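Local coordinates for protein orotidine 5'-phosphate decarboxylase (Pyrococcus horikoshii, PDB 2CZD) that probably catalyses the decarboxylation of orotidine 5'-phosphate to UMP, the last step of de novo UMP synthesis, at residues 65-70 / 90-95; 79-84 / 132-137; 105-110 / 116-121; 123-128 / 150-155. All blocks are in the same frame, centred on the assembly; numbering follows the deposited sequence.

From the N terminus, helix 64-76 opens contact 1, which closes on helix 90-97, the next outer helix of the (beta/alpha)8 barrel. Contact 2 opens between these two helices, on strand 81-85, and closes at strand 135-137, so contacts 1 and 2 cross. Contact 3 lies wholly inside the loop of contact 2: it folds the chain between strand 101-105 and helix 121-131 back on itself. Contact 4 starts on that helix, before contact 2 closes, and ends in the turn ahead of strand 158-161, crossing contact 2 as well. Side-chain packing joins contact 2 to all three others, while contacts 1, 3 and 4 also reach the second subunit.

Contact 1 of 4, residues 65-70 / 90-95; sequences NTNRLI and RDSVMA
The backbone oxygen O of S92 accepts an N-H of the N67 side-chain amide across two neighbouring outer helices of the (beta/alpha)8 barrel, those that follow the third and fourth strands. The bond from N67 ND2 to S92 O measures 3.0 Å and is nearly straight, 168° at the hydrogen. The oxygen lies in the plane of the N67 amide, yet the donor arrives from well above the S92 carbonyl plane and so does not follow a lone pair. The other end of the amide, OD1, accepts the backbone N of D62, so the flat group is held from both ends and its rotation is fixed. D62 O in turn is bonded to S92 OG, which ties the start of helix 90-97 to the substrate-binding segment that leads into helix 64-76.

The axes of segments 65-70 and 90-95 run 19° apart and approach to 8.1 Å. Such a narrow spacing fits the small residue at the interface: the backbones are nearest at R68 and A95, whose CA atoms are 5.1 Å apart. The methyl of A95 also faces N67, with CB of N67 4.5 Å from CB of A95. R68 sends its CG away from its own backbone N and then bends at chi3 (-66°), which lays the guanidinium over A95. One edge of that group makes a weak bond to OD1 of N65 in its own helix. On one face, toward the rim of the guanidinium, NH2 of R68 meets CB of A95 at 4.0 Å.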
loop_
_atom_site.group_PDB
_atom_site.type_symbol
_atom_site.label_atom_id
_atom_site.label_comp_id
_atom_site.label_asym_id
_atom_site.label_seq_id
_atom_site.Cartn_x
_atom_site.Cartn_y
_atom_site.Cartn_z
ATOM N N ASN B 65 -7.599 0.011 -10.949
ATOM C CA ASN B 65 -7.518 1.399 -11.371
ATOM C C ASN B 65 -6.713 2.293 -10.437
ATOM O O ASN B 65 -6.020 3.199 -10.896
ATOM C CB ASN B 65 -8.899 2.020 -11.557
ATOM C CG ASN B 65 -8.813 3.365 -12.270
ATOM O OD1 ASN B 65 -8.405 3.434 -13.436
ATOM N ND2 ASN B 65 -9.171 4.442 -11.570
ATOM N N THR B 66 -6.818 2.069 -9.128
ATOM C CA THR B 66 -6.067 2.882 -8.179
ATOM C C THR B 66 -4.577 2.529 -8.257
ATOM O O THR B 66 -3.730 3.415 -8.188
ATOM C CB THR B 66 -6.637 2.710 -6.778
ATOM O OG1 THR B 66 -8.006 3.147 -6.807
ATOM C CG2 THR B 66 -5.855 3.558 -5.746
ATOM N N ASN B 67 -4.263 1.239 -8.422
ATOM C CA ASN B 67 -2.869 0.837 -8.586
ATOM C C ASN B 67 -2.316 1.546 -9.820
ATOM O O ASN B 67 -1.192 2.051 -9.814
ATOM C CB ASN B 67 -2.765 -0.675 -8.814
ATOM C CG ASN B 67 -2.538 -1.443 -7.529
ATOM O OD1 ASN B 67 -2.724 -0.910 -6.435
ATOM N ND2 ASN B 67 -2.137 -2.708 -7.658
ATOM N N ARG B 68 -3.122 1.587 -10.878
ATOM C CA ARG B 68 -2.704 2.253 -12.122
ATOM C C ARG B 68 -2.424 3.744 -11.903
ATOM O O ARG B 68 -1.405 4.262 -12.356
ATOM C CB ARG B 68 -3.790 2.087 -13.181
ATOM C CG ARG B 68 -3.562 2.886 -14.462
ATOM C CD ARG B 68 -4.753 2.685 -15.394
ATOM N NE ARG B 68 -4.814 1.298 -15.853
ATOM C CZ ARG B 68 -5.792 0.447 -15.549
ATOM N NH1 ARG B 68 -6.811 0.839 -14.790
ATOM N NH2 ARG B 68 -5.739 -0.802 -15.988
ATOM N N LEU B 69 -3.331 4.432 -11.220
ATOM C CA LEU B 69 -3.135 5.853 -10.948
ATOM C C LEU B 69 -1.872 6.108 -10.125
ATOM O O LEU B 69 -1.119 7.053 -10.389
ATOM C CB LEU B 69 -4.349 6.412 -10.213
ATOM C CG LEU B 69 -5.641 6.492 -11.005
ATOM C CD1 LEU B 69 -6.760 6.846 -10.072
ATOM C CD2 LEU B 69 -5.508 7.549 -12.112
ATOM N N ILE B 70 -1.643 5.274 -9.115
ATOM C CA ILE B 70 -0.456 5.447 -8.297
ATOM C C ILE B 70 0.803 5.200 -9.144
ATOM O O ILE B 70 1.775 5.962 -9.072
ATOM C CB ILE B 70 -0.468 4.478 -7.103
ATOM C CG1 ILE B 70 -1.636 4.829 -6.167
ATOM C CG2 ILE B 70 0.866 4.530 -6.373
ATOM C CD1 ILE B 70 -1.859 3.761 -5.094
ATOM N N ARG B 90 -4.062 -10.780 -10.142
ATOM C CA ARG B 90 -3.298 -10.527 -11.357
ATOM C C ARG B 90 -3.689 -9.210 -12.046
ATOM O O ARG B 90 -2.837 -8.556 -12.644
ATOM C CB ARG B 90 -3.495 -11.694 -12.323
ATOM C CG ARG B 90 -2.916 -12.996 -11.792
ATOM C CD ARG B 90 -3.463 -14.179 -12.595
ATOM N NE ARG B 90 -2.830 -15.474 -12.297
ATOM C CZ ARG B 90 -3.035 -16.232 -11.213
ATOM N NH1 ARG B 90 -3.869 -15.861 -10.240
ATOM N NH2 ARG B 90 -2.424 -17.417 -11.129
ATOM N N ASP B 91 -4.959 -8.821 -11.965
ATOM C CA ASP B 91 -5.370 -7.566 -12.579
ATOM C C ASP B 91 -4.706 -6.380 -11.894
ATOM O O ASP B 91 -4.259 -5.450 -12.568
ATOM C CB ASP B 91 -6.911 -7.412 -12.637
ATOM C CG ASP B 91 -7.615 -7.736 -11.323
ATOM O OD1 ASP B 91 -8.867 -7.704 -11.319
ATOM O OD2 ASP B 91 -6.959 -8.016 -10.312
ATOM N N SER B 92 -4.627 -6.415 -10.565
ATOM C CA SER B 92 -3.964 -5.344 -9.841
ATOM C C SER B 92 -2.466 -5.312 -10.148
ATOM O O SER B 92 -1.878 -4.229 -10.204
ATOM C CB SER B 92 -4.224 -5.462 -8.339
ATOM O OG SER B 92 -5.574 -5.096 -8.060
ATOM N N VAL B 93 -1.856 -6.479 -10.386
ATOM C CA VAL B 93 -0.436 -6.513 -10.739
ATOM C C VAL B 93 -0.263 -5.972 -12.157
ATOM O O VAL B 93 0.586 -5.093 -12.399
ATOM C CB VAL B 93 0.112 -7.948 -10.721
ATOM C CG1 VAL B 93 1.557 -7.947 -11.204
ATOM C CG2 VAL B 93 0.052 -8.518 -9.302
ATOM N N MET B 94 -1.086 -6.459 -13.094
ATOM C CA MET B 94 -0.925 -6.016 -14.473
ATOM C C MET B 94 -1.241 -4.543 -14.692
ATOM O O MET B 94 -0.697 -3.918 -15.615
ATOM C CB MET B 94 -1.750 -6.903 -15.419
ATOM C CG MET B 94 -1.200 -8.319 -15.574
ATOM S SD MET B 94 0.532 -8.386 -16.106
ATOM C CE MET B 94 0.427 -7.706 -17.701
ATOM N N ALA B 95 -2.068 -3.961 -13.825
ATOM C CA ALA B 95 -2.364 -2.529 -13.968
ATOM C C ALA B 95 -1.107 -1.685 -13.750
ATOM O O ALA B 95 -0.984 -0.578 -14.302
ATOM C CB ALA B 95 -3.461 -2.101 -13.011
#

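Contact 2 of 4, residues 79-84 / 132-137; sequences ADYVIV and EPFGVI
The interior of the (beta/alpha)8 barrel brings together side chains from its fourth and sixth strands, with strand 101-105 lying between them in the sheet. The spacing is evidence for this: CA atoms of Y81 and F134 stand 8.2 Å apart, those of I83 and V136 8.5 Å, and no hydrogen bond links the two segments. Two layers of side chains bridge the interval.

Near the start of both strands, Y81 meets F134, which precedes strand 135-137. F134 carries its CG opposite the backbone N (chi1 170°), whereas Y81 keeps its CG beside the backbone N (chi1 -49°), and the rings converge from the two walls. CE2 of Y81 stands over the centre of the F134 ring, 3.5 Å from CG of F134. The planes are inclined at 43° with centroids 4.5 Å apart, an oblique pair intermediate between stacked and perpendicular. The phenol oxygen OH of Y81 also passes 3.9 Å from CE2 of F134, but its polar partner is E53 OE2, and M27 of the second strand packs on both side chains.

Further along the strands, the side chains of I83 and I137 cross at about a right angle and touch by their terminal methyls, CD1 of I83 to CD1 of I137 at 3.7 Å. These isoleucines also abut D57 and P162, two residues of the substrate-binding site. The contact is therefore apolar and dispersive, an aromatic pair near the strand starts and an aliphatic pair beside D57 and P162, with the single phenol hydroxyl satisfied by a carboxylate at its margin.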
loop_
_atom_site.group_PDB
_atom_site.type_symbol
_atom_site.label_atom_id
_atom_site.label_comp_id
_atom_site.label_asym_id
_atom_site.label_seq_id
_atom_site.Cartn_x
_atom_site.Cartn_y
_atom_site.Cartn_z
ATOM N N ALA B 79 10.508 6.785 -11.118
ATOM C CA ALA B 79 10.771 5.418 -10.668
ATOM C C ALA B 79 10.980 4.508 -11.858
ATOM O O ALA B 79 10.327 4.664 -12.894
ATOM C CB ALA B 79 9.590 4.870 -9.822
ATOM N N ASP B 80 11.891 3.555 -11.701
ATOM C CA ASP B 80 12.161 2.572 -12.734
ATOM C C ASP B 80 11.441 1.263 -12.440
ATOM O O ASP B 80 11.158 0.499 -13.356
ATOM C CB ASP B 80 13.664 2.323 -12.846
ATOM C CG ASP B 80 14.394 3.538 -13.338
ATOM O OD1 ASP B 80 14.287 3.852 -14.550
ATOM O OD2 ASP B 80 15.054 4.180 -12.503
ATOM N N TYR B 81 11.162 1.001 -11.161
ATOM C CA TYR B 81 10.464 -0.230 -10.770
ATOM C C TYR B 81 9.526 0.066 -9.625
ATOM O O TYR B 81 9.816 0.911 -8.785
ATOM C CB TYR B 81 11.421 -1.329 -10.261
ATOM C CG TYR B 81 12.603 -1.608 -11.142
ATOM C CD1 TYR B 81 13.758 -0.833 -11.037
ATOM C CD2 TYR B 81 12.557 -2.613 -12.106
ATOM C CE1 TYR B 81 14.848 -1.055 -11.882
ATOM C CE2 TYR B 81 13.649 -2.842 -12.963
ATOM C CZ TYR B 81 14.779 -2.051 -12.839
ATOM O OH TYR B 81 15.826 -2.227 -13.720
ATOM N N VAL B 82 8.402 -0.649 -9.576
ATOM C CA VAL B 82 7.480 -0.486 -8.464
ATOM C C VAL B 82 7.256 -1.866 -7.868
ATOM O O VAL B 82 7.023 -2.834 -8.609
ATOM C CB VAL B 82 6.098 0.076 -8.933
ATOM C CG1 VAL B 82 5.081 -0.038 -7.809
ATOM C CG2 VAL B 82 6.238 1.547 -9.346
ATOM N N ILE B 83 7.366 -1.962 -6.538
ATOM C CA ILE B 83 7.094 -3.226 -5.842
ATOM C C ILE B 83 5.584 -3.340 -5.612
ATOM O O ILE B 83 4.949 -2.430 -5.063
ATOM C CB ILE B 83 7.858 -3.297 -4.507
ATOM C CG1 ILE B 83 9.354 -3.332 -4.819
ATOM C CG2 ILE B 83 7.454 -4.559 -3.695
ATOM C CD1 ILE B 83 10.287 -3.350 -3.582
ATOM N N VAL B 84 5.017 -4.470 -6.028
ATOM C CA VAL B 84 3.584 -4.702 -5.920
ATOM C C VAL B 84 3.302 -6.045 -5.275
ATOM O O VAL B 84 4.084 -6.996 -5.420
ATOM C CB VAL B 84 2.925 -4.690 -7.325
ATOM C CG1 VAL B 84 3.176 -3.369 -8.008
ATOM C CG2 VAL B 84 3.482 -5.847 -8.158
ATOM N N GLU B 132 5.954 -12.938 -15.148
ATOM C CA GLU B 132 7.343 -12.622 -15.474
ATOM C C GLU B 132 7.730 -11.162 -15.164
ATOM O O GLU B 132 8.049 -10.373 -16.058
ATOM C CB GLU B 132 7.676 -12.977 -16.936
ATOM C CG GLU B 132 7.489 -14.451 -17.240
ATOM C CD GLU B 132 7.736 -14.806 -18.707
ATOM O OE1 GLU B 132 7.616 -16.000 -19.042
ATOM O OE2 GLU B 132 8.027 -13.901 -19.526
ATOM N N PRO B 133 7.651 -10.772 -13.881
ATOM C CA PRO B 133 8.023 -9.414 -13.464
ATOM C C PRO B 133 9.556 -9.325 -13.553
ATOM O O PRO B 133 10.235 -10.326 -13.796
ATOM C CB PRO B 133 7.580 -9.367 -11.998
ATOM C CG PRO B 133 7.850 -10.792 -11.547
ATOM C CD PRO B 133 7.289 -11.601 -12.714
ATOM N N PHE B 134 10.092 -8.131 -13.352
ATOM C CA PHE B 134 11.548 -7.984 -13.341
ATOM C C PHE B 134 12.130 -8.869 -12.239
ATOM O O PHE B 134 13.163 -9.514 -12.424
ATOM C CB PHE B 134 11.937 -6.525 -13.074
ATOM C CG PHE B 134 13.419 -6.324 -12.819
ATOM C CD1 PHE B 134 13.908 -6.181 -11.524
ATOM C CD2 PHE B 134 14.318 -6.279 -13.881
ATOM C CE1 PHE B 134 15.266 -5.989 -11.272
ATOM C CE2 PHE B 134 15.676 -6.088 -13.647
ATOM C CZ PHE B 134 16.157 -5.940 -12.337
ATOM N N GLY B 135 11.472 -8.884 -11.084
ATOM C CA GLY B 135 11.972 -9.697 -9.991
ATOM C C GLY B 135 10.985 -9.912 -8.868
ATOM O O GLY B 135 9.832 -9.486 -8.949
ATOM N N VAL B 136 11.449 -10.621 -7.841
ATOM C CA VAL B 136 10.670 -10.882 -6.633
ATOM C C VAL B 136 11.616 -10.697 -5.463
ATOM O O VAL B 136 12.838 -10.690 -5.633
ATOM C CB VAL B 136 10.074 -12.320 -6.557
ATOM C CG1 VAL B 136 9.147 -12.559 -7.742
ATOM C CG2 VAL B 136 11.181 -13.360 -6.494
ATOM N N ILE B 137 11.046 -10.529 -4.273
ATOM C CA ILE B 137 11.858 -10.369 -3.077
ATOM C C ILE B 137 11.939 -11.681 -2.293
ATOM O O ILE B 137 10.952 -12.411 -2.172
ATOM C CB ILE B 137 11.272 -9.252 -2.187
ATOM C CG1 ILE B 137 11.472 -7.899 -2.888
ATOM C CG2 ILE B 137 11.928 -9.284 -0.808
ATOM C CD1 ILE B 137 10.897 -6.733 -2.133
#

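Contact 3 of 4, residues 105-110 / 116-121; sequences VVEMSH and FINPLT
N118 meets the main chain of M108 through both ends of its amide. OD1 of N118 takes the N-H of M108 at 2.9 Å, nearly straight at 170° and on a lone pair in the carbonyl plane; ND2 of N118 returns a bond to O of M108 at 3.1 Å, with the oxygen in the amide plane. The amide bonds both N and O of one residue, much as a backbone peptide could. T121, the first residue of helix 121-131, gives its OG1 hydrogen to O of V106 at 2.7 Å, on a lone pair of that carbonyl.

E107 lies between these grips. Its CG sits opposite the backbone N (chi1 -175°), 3.4 Å from OD1 of N118; the two side chains cross at about a right angle, with carboxylate and amide planes 57° apart. The extended chain takes the carboxylate past T121. A water donates to OG1 of T121 and, weakly, to OE1 of E107, whose main partner is R145. CG2 of I117 packs against CA of E107 at 4.1 Å.

Two side chains thus bond V106 O, M108 N and M108 O, which holds this irregular loop in shape as it leads from strand 101-105 to S109 of the substrate site, while M108 approaches the catalytic K59.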
loop_
_atom_site.group_PDB
_atom_site.type_symbol
_atom_site.label_atom_id
_atom_site.label_comp_id
_atom_site.label_asym_id
_atom_site.label_seq_id
_atom_site.Cartn_x
_atom_site.Cartn_y
_atom_site.Cartn_z
ATOM N N VAL B 105 5.831 -9.254 -4.609
ATOM C CA VAL B 105 6.000 -9.783 -3.264
ATOM C C VAL B 105 5.404 -11.181 -3.232
ATOM O O VAL B 105 4.194 -11.365 -3.474
ATOM C CB VAL B 105 5.232 -8.946 -2.202
ATOM C CG1 VAL B 105 5.320 -9.638 -0.826
ATOM C CG2 VAL B 105 5.775 -7.523 -2.147
ATOM N N VAL B 106 6.250 -12.161 -2.928
ATOM C CA VAL B 106 5.793 -13.538 -2.838
ATOM C C VAL B 106 5.980 -14.135 -1.449
ATOM O O VAL B 106 5.439 -15.193 -1.143
ATOM C CB VAL B 106 6.508 -14.438 -3.882
ATOM C CG1 VAL B 106 6.311 -13.860 -5.270
ATOM C CG2 VAL B 106 8.000 -14.591 -3.545
ATOM N N GLU B 107 6.743 -13.451 -0.610
ATOM C CA GLU B 107 7.016 -13.924 0.744
ATOM C C GLU B 107 7.467 -12.711 1.557
ATOM O O GLU B 107 8.146 -11.829 1.023
ATOM C CB GLU B 107 8.138 -14.969 0.696
ATOM C CG GLU B 107 8.428 -15.616 2.044
ATOM C CD GLU B 107 9.445 -16.743 1.939
ATOM O OE1 GLU B 107 9.239 -17.660 1.118
ATOM O OE2 GLU B 107 10.434 -16.720 2.688
ATOM N N MET B 108 7.085 -12.656 2.834
ATOM C CA MET B 108 7.498 -11.531 3.667
ATOM C C MET B 108 8.313 -11.949 4.883
ATOM O O MET B 108 8.322 -13.125 5.267
ATOM C CB MET B 108 6.290 -10.675 4.039
ATOM C CG MET B 108 5.886 -9.827 2.852
ATOM S SD MET B 108 4.460 -8.773 3.172
ATOM C CE MET B 108 5.266 -7.341 3.921
ATOM N N SER B 109 8.992 -10.966 5.475
ATOM C CA SER B 109 9.933 -11.174 6.577
ATOM C C SER B 109 9.458 -11.110 8.022
ATOM O O SER B 109 10.095 -11.675 8.914
ATOM C CB SER B 109 11.101 -10.179 6.422
ATOM O OG SER B 109 11.426 -9.965 5.053
ATOM N N HIS B 110 8.347 -10.427 8.264
ATOM C CA HIS B 110 7.849 -10.245 9.625
ATOM C C HIS B 110 7.037 -11.414 10.178
ATOM O O HIS B 110 6.554 -12.267 9.422
ATOM C CB HIS B 110 6.986 -8.988 9.661
ATOM C CG HIS B 110 5.764 -9.086 8.800
ATOM N ND1 HIS B 110 5.826 -9.274 7.432
ATOM C CD2 HIS B 110 4.449 -9.035 9.118
ATOM C CE1 HIS B 110 4.599 -9.330 6.944
ATOM N NE2 HIS B 110 3.742 -9.186 7.944
ATOM N N PHE B 116 -0.842 -15.580 6.591
ATOM C CA PHE B 116 -1.521 -15.749 5.310
ATOM C C PHE B 116 -0.613 -15.694 4.087
ATOM O O PHE B 116 -0.803 -16.448 3.144
ATOM C CB PHE B 116 -2.614 -14.677 5.129
ATOM C CG PHE B 116 -3.643 -14.659 6.220
ATOM C CD1 PHE B 116 -3.627 -13.670 7.208
ATOM C CD2 PHE B 116 -4.639 -15.633 6.262
ATOM C CE1 PHE B 116 -4.600 -13.649 8.230
ATOM C CE2 PHE B 116 -5.616 -15.622 7.279
ATOM C CZ PHE B 116 -5.593 -14.628 8.258
ATOM N N ILE B 117 0.348 -14.780 4.089
ATOM C CA ILE B 117 1.234 -14.618 2.950
ATOM C C ILE B 117 2.174 -15.799 2.709
ATOM O O ILE B 117 2.131 -16.433 1.661
ATOM C CB ILE B 117 2.096 -13.340 3.116
ATOM C CG1 ILE B 117 1.207 -12.090 3.086
ATOM C CG2 ILE B 117 3.151 -13.276 2.031
ATOM C CD1 ILE B 117 0.830 -11.611 1.706
ATOM N N ASN B 118 3.019 -16.104 3.687
ATOM C CA ASN B 118 3.981 -17.179 3.472
ATOM C C ASN B 118 3.394 -18.573 3.193
ATOM O O ASN B 118 3.999 -19.360 2.459
ATOM C CB ASN B 118 4.987 -17.174 4.623
ATOM C CG ASN B 118 5.870 -15.921 4.606
ATOM O OD1 ASN B 118 5.647 -15.007 3.820
ATOM N ND2 ASN B 118 6.864 -15.883 5.477
ATOM N N PRO B 119 2.218 -18.902 3.759
ATOM C CA PRO B 119 1.667 -20.226 3.450
ATOM C C PRO B 119 1.297 -20.289 1.956
ATOM O O PRO B 119 1.185 -21.372 1.379
ATOM C CB PRO B 119 0.436 -20.300 4.350
ATOM C CG PRO B 119 0.910 -19.588 5.583
ATOM C CD PRO B 119 1.600 -18.357 4.983
ATOM N N LEU B 120 1.109 -19.128 1.336
ATOM C CA LEU B 120 0.755 -19.063 -0.080
ATOM C C LEU B 120 1.942 -18.801 -1.016
ATOM O O LEU B 120 1.755 -18.699 -2.223
ATOM C CB LEU B 120 -0.300 -17.968 -0.310
ATOM C CG LEU B 120 -1.752 -18.333 0.042
ATOM C CD1 LEU B 120 -2.622 -17.084 0.096
ATOM C CD2 LEU B 120 -2.290 -19.302 -1.005
ATOM N N THR B 121 3.152 -18.690 -0.475
ATOM C CA THR B 121 4.306 -18.396 -1.310
ATOM C C THR B 121 4.458 -19.301 -2.529
ATOM O O THR B 121 4.782 -18.830 -3.615
ATOM C CB THR B 121 5.609 -18.428 -0.470
ATOM O OG1 THR B 121 5.584 -17.352 0.474
ATOM C CG2 THR B 121 6.840 -18.302 -1.358
HETATM O O HOH W 1 7.015 -18.967 2.458
#

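Contact 4 of 4, residues 123-128 / 150-155; sequences RFIEVA and RDRLKE
With CG1 of I125 beside the backbone N (chi1 -71°), its CG2 methyl is left opposite that N and projects from helix 121-131 toward the turn after helix 144-150. L153 turns its CG opposite the backbone N (chi1 -171°), which carries its CD1 methyl in from the other side. CG2 of I125 lies 3.4 Å from the backbone O of R152 and 4.2 Å from CD1 of L153; CB of A128, one turn further along the helix, meets the same CD1 of L153 at 4.2 Å. CB of R152 completes the patch, 3.9 Å from CG2 of I125, while its guanidinium leads away to Y148, where NH2 of R152 bonds the backbone O and the guanidinium makes a cation-pi contact.

The turn is held in its own right. NH2 of R150 bonds O of L153 at 2.9 Å, reaching it from above the carbonyl plane, and O of K154 weakly, both oxygens lying at the guanidinium edge.

Helix 121-131 and the turn are thus joined by methyl packing: segments 123-128 and 150-155 share no hydrogen bond, and the polar link comes from N129 of the same helix, which accepts from K154 N and donates to R152 O, the carbonyl that I125 covers.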
loop_
_atom_site.group_PDB
_atom_site.type_symbol
_atom_site.label_atom_id
_atom_site.label_comp_id
_atom_site.label_asym_id
_atom_site.label_seq_id
_atom_site.Cartn_x
_atom_site.Cartn_y
_atom_site.Cartn_z
ATOM N N ARG B 123 2.229 -20.619 -4.276
ATOM C CA ARG B 123 1.258 -20.187 -5.271
ATOM C C ARG B 123 1.619 -18.819 -5.836
ATOM O O ARG B 123 1.404 -18.556 -7.014
ATOM C CB ARG B 123 -0.144 -20.169 -4.668
ATOM C CG ARG B 123 -0.594 -21.563 -4.245
ATOM C CD ARG B 123 -2.030 -21.564 -3.805
ATOM N NE ARG B 123 -2.921 -21.258 -4.918
ATOM C CZ ARG B 123 -4.149 -20.779 -4.768
ATOM N NH1 ARG B 123 -4.618 -20.555 -3.555
ATOM N NH2 ARG B 123 -4.899 -20.531 -5.834
ATOM N N PHE B 124 2.153 -17.942 -4.987
ATOM C CA PHE B 124 2.541 -16.623 -5.468
ATOM C C PHE B 124 3.716 -16.743 -6.441
ATOM O O PHE B 124 3.829 -15.960 -7.391
ATOM C CB PHE B 124 2.908 -15.696 -4.298
ATOM C CG PHE B 124 1.743 -15.353 -3.402
ATOM C CD1 PHE B 124 0.443 -15.351 -3.898
ATOM C CD2 PHE B 124 1.964 -14.967 -2.078
ATOM C CE1 PHE B 124 -0.633 -14.962 -3.092
ATOM C CE2 PHE B 124 0.891 -14.577 -1.258
ATOM C CZ PHE B 124 -0.401 -14.575 -1.769
ATOM N N ILE B 125 4.609 -17.700 -6.204
ATOM C CA ILE B 125 5.716 -17.881 -7.144
ATOM C C ILE B 125 5.152 -18.323 -8.514
ATOM O O ILE B 125 5.635 -17.879 -9.558
ATOM C CB ILE B 125 6.729 -18.913 -6.621
ATOM C CG1 ILE B 125 7.488 -18.318 -5.435
ATOM C CG2 ILE B 125 7.717 -19.301 -7.731
ATOM C CD1 ILE B 125 8.281 -19.370 -4.678
ATOM N N GLU B 126 4.138 -19.191 -8.514
ATOM C CA GLU B 126 3.528 -19.612 -9.769
ATOM C C GLU B 126 2.940 -18.391 -10.470
ATOM O O GLU B 126 3.041 -18.273 -11.689
ATOM C CB GLU B 126 2.422 -20.645 -9.520
ATOM C CG GLU B 126 2.936 -21.930 -8.891
ATOM C CD GLU B 126 1.824 -22.892 -8.532
ATOM O OE1 GLU B 126 0.718 -22.428 -8.184
ATOM O OE2 GLU B 126 2.068 -24.121 -8.582
ATOM N N VAL B 127 2.310 -17.480 -9.727
ATOM C CA VAL B 127 1.765 -16.284 -10.382
ATOM C C VAL B 127 2.914 -15.457 -10.966
ATOM O O VAL B 127 2.821 -14.969 -12.088
ATOM C CB VAL B 127 0.942 -15.387 -9.408
ATOM C CG1 VAL B 127 0.433 -14.162 -10.144
ATOM C CG2 VAL B 127 -0.219 -16.163 -8.797
ATOM N N ALA B 128 3.995 -15.280 -10.208
ATOM C CA ALA B 128 5.145 -14.538 -10.728
ATOM C C ALA B 128 5.697 -15.242 -11.992
ATOM O O ALA B 128 6.111 -14.596 -12.939
ATOM C CB ALA B 128 6.236 -14.432 -9.658
ATOM N N ARG B 150 14.415 -19.482 -5.527
ATOM C CA ARG B 150 15.127 -19.649 -6.784
ATOM C C ARG B 150 14.790 -20.986 -7.458
ATOM O O ARG B 150 14.660 -21.045 -8.689
ATOM C CB ARG B 150 16.645 -19.544 -6.522
ATOM C CG ARG B 150 17.521 -19.646 -7.763
ATOM C CD ARG B 150 17.360 -18.429 -8.696
ATOM N NE ARG B 150 16.209 -18.525 -9.597
ATOM C CZ ARG B 150 15.695 -17.489 -10.264
ATOM N NH1 ARG B 150 16.211 -16.267 -10.121
ATOM N NH2 ARG B 150 14.679 -17.686 -11.098
ATOM N N ASP B 151 14.642 -22.047 -6.662
ATOM C CA ASP B 151 14.355 -23.366 -7.221
ATOM C C ASP B 151 12.955 -23.467 -7.826
ATOM O O ASP B 151 12.680 -24.398 -8.586
ATOM C CB ASP B 151 14.484 -24.455 -6.149
ATOM C CG ASP B 151 15.910 -24.644 -5.658
ATOM O OD1 ASP B 151 16.852 -24.224 -6.360
ATOM O OD2 ASP B 151 16.080 -25.234 -4.565
ATOM N N ARG B 152 12.069 -22.529 -7.484
ATOM C CA ARG B 152 10.697 -22.565 -7.983
ATOM C C ARG B 152 10.388 -21.463 -8.983
ATOM O O ARG B 152 9.385 -21.528 -9.698
ATOM C CB ARG B 152 9.732 -22.465 -6.797
ATOM C CG ARG B 152 9.786 -23.695 -5.923
ATOM C CD ARG B 152 9.195 -23.485 -4.549
ATOM N NE ARG B 152 9.197 -24.767 -3.849
ATOM C CZ ARG B 152 10.288 -25.389 -3.401
ATOM N NH1 ARG B 152 10.173 -26.569 -2.797
ATOM N NH2 ARG B 152 11.493 -24.831 -3.517
ATOM N N LEU B 153 11.267 -20.468 -9.034
ATOM C CA LEU B 153 11.089 -19.297 -9.882
ATOM C C LEU B 153 11.689 -19.421 -11.274
ATOM O O LEU B 153 12.831 -19.864 -11.434
ATOM C CB LEU B 153 11.689 -18.069 -9.175
ATOM C CG LEU B 153 11.444 -16.667 -9.759
ATOM C CD1 LEU B 153 9.982 -16.250 -9.565
ATOM C CD2 LEU B 153 12.342 -15.666 -9.016
ATOM N N LYS B 154 10.917 -19.021 -12.286
ATOM C CA LYS B 154 11.395 -19.087 -13.667
ATOM C C LYS B 154 12.685 -18.278 -13.875
ATOM O O LYS B 154 12.853 -17.167 -13.349
ATOM C CB LYS B 154 10.309 -18.564 -14.616
ATOM C CG LYS B 154 10.566 -18.831 -16.088
ATOM C CD LYS B 154 9.595 -18.026 -16.945
ATOM C CE LYS B 154 8.167 -18.397 -16.662
ATOM N NZ LYS B 154 7.822 -19.724 -17.230
ATOM N N GLU B 155 13.610 -18.839 -14.650
ATOM C CA GLU B 155 14.852 -18.135 -14.925
ATOM C C GLU B 155 14.475 -16.872 -15.686
ATOM O O GLU B 155 13.483 -16.836 -16.429
ATOM C CB GLU B 155 15.792 -19.003 -15.769
ATOM C CG GLU B 155 15.190 -19.427 -17.098
ATOM C CD GLU B 155 14.478 -20.769 -17.050
ATOM O OE1 GLU B 155 13.947 -21.168 -15.985
ATOM O OE2 GLU B 155 14.439 -21.441 -18.106
#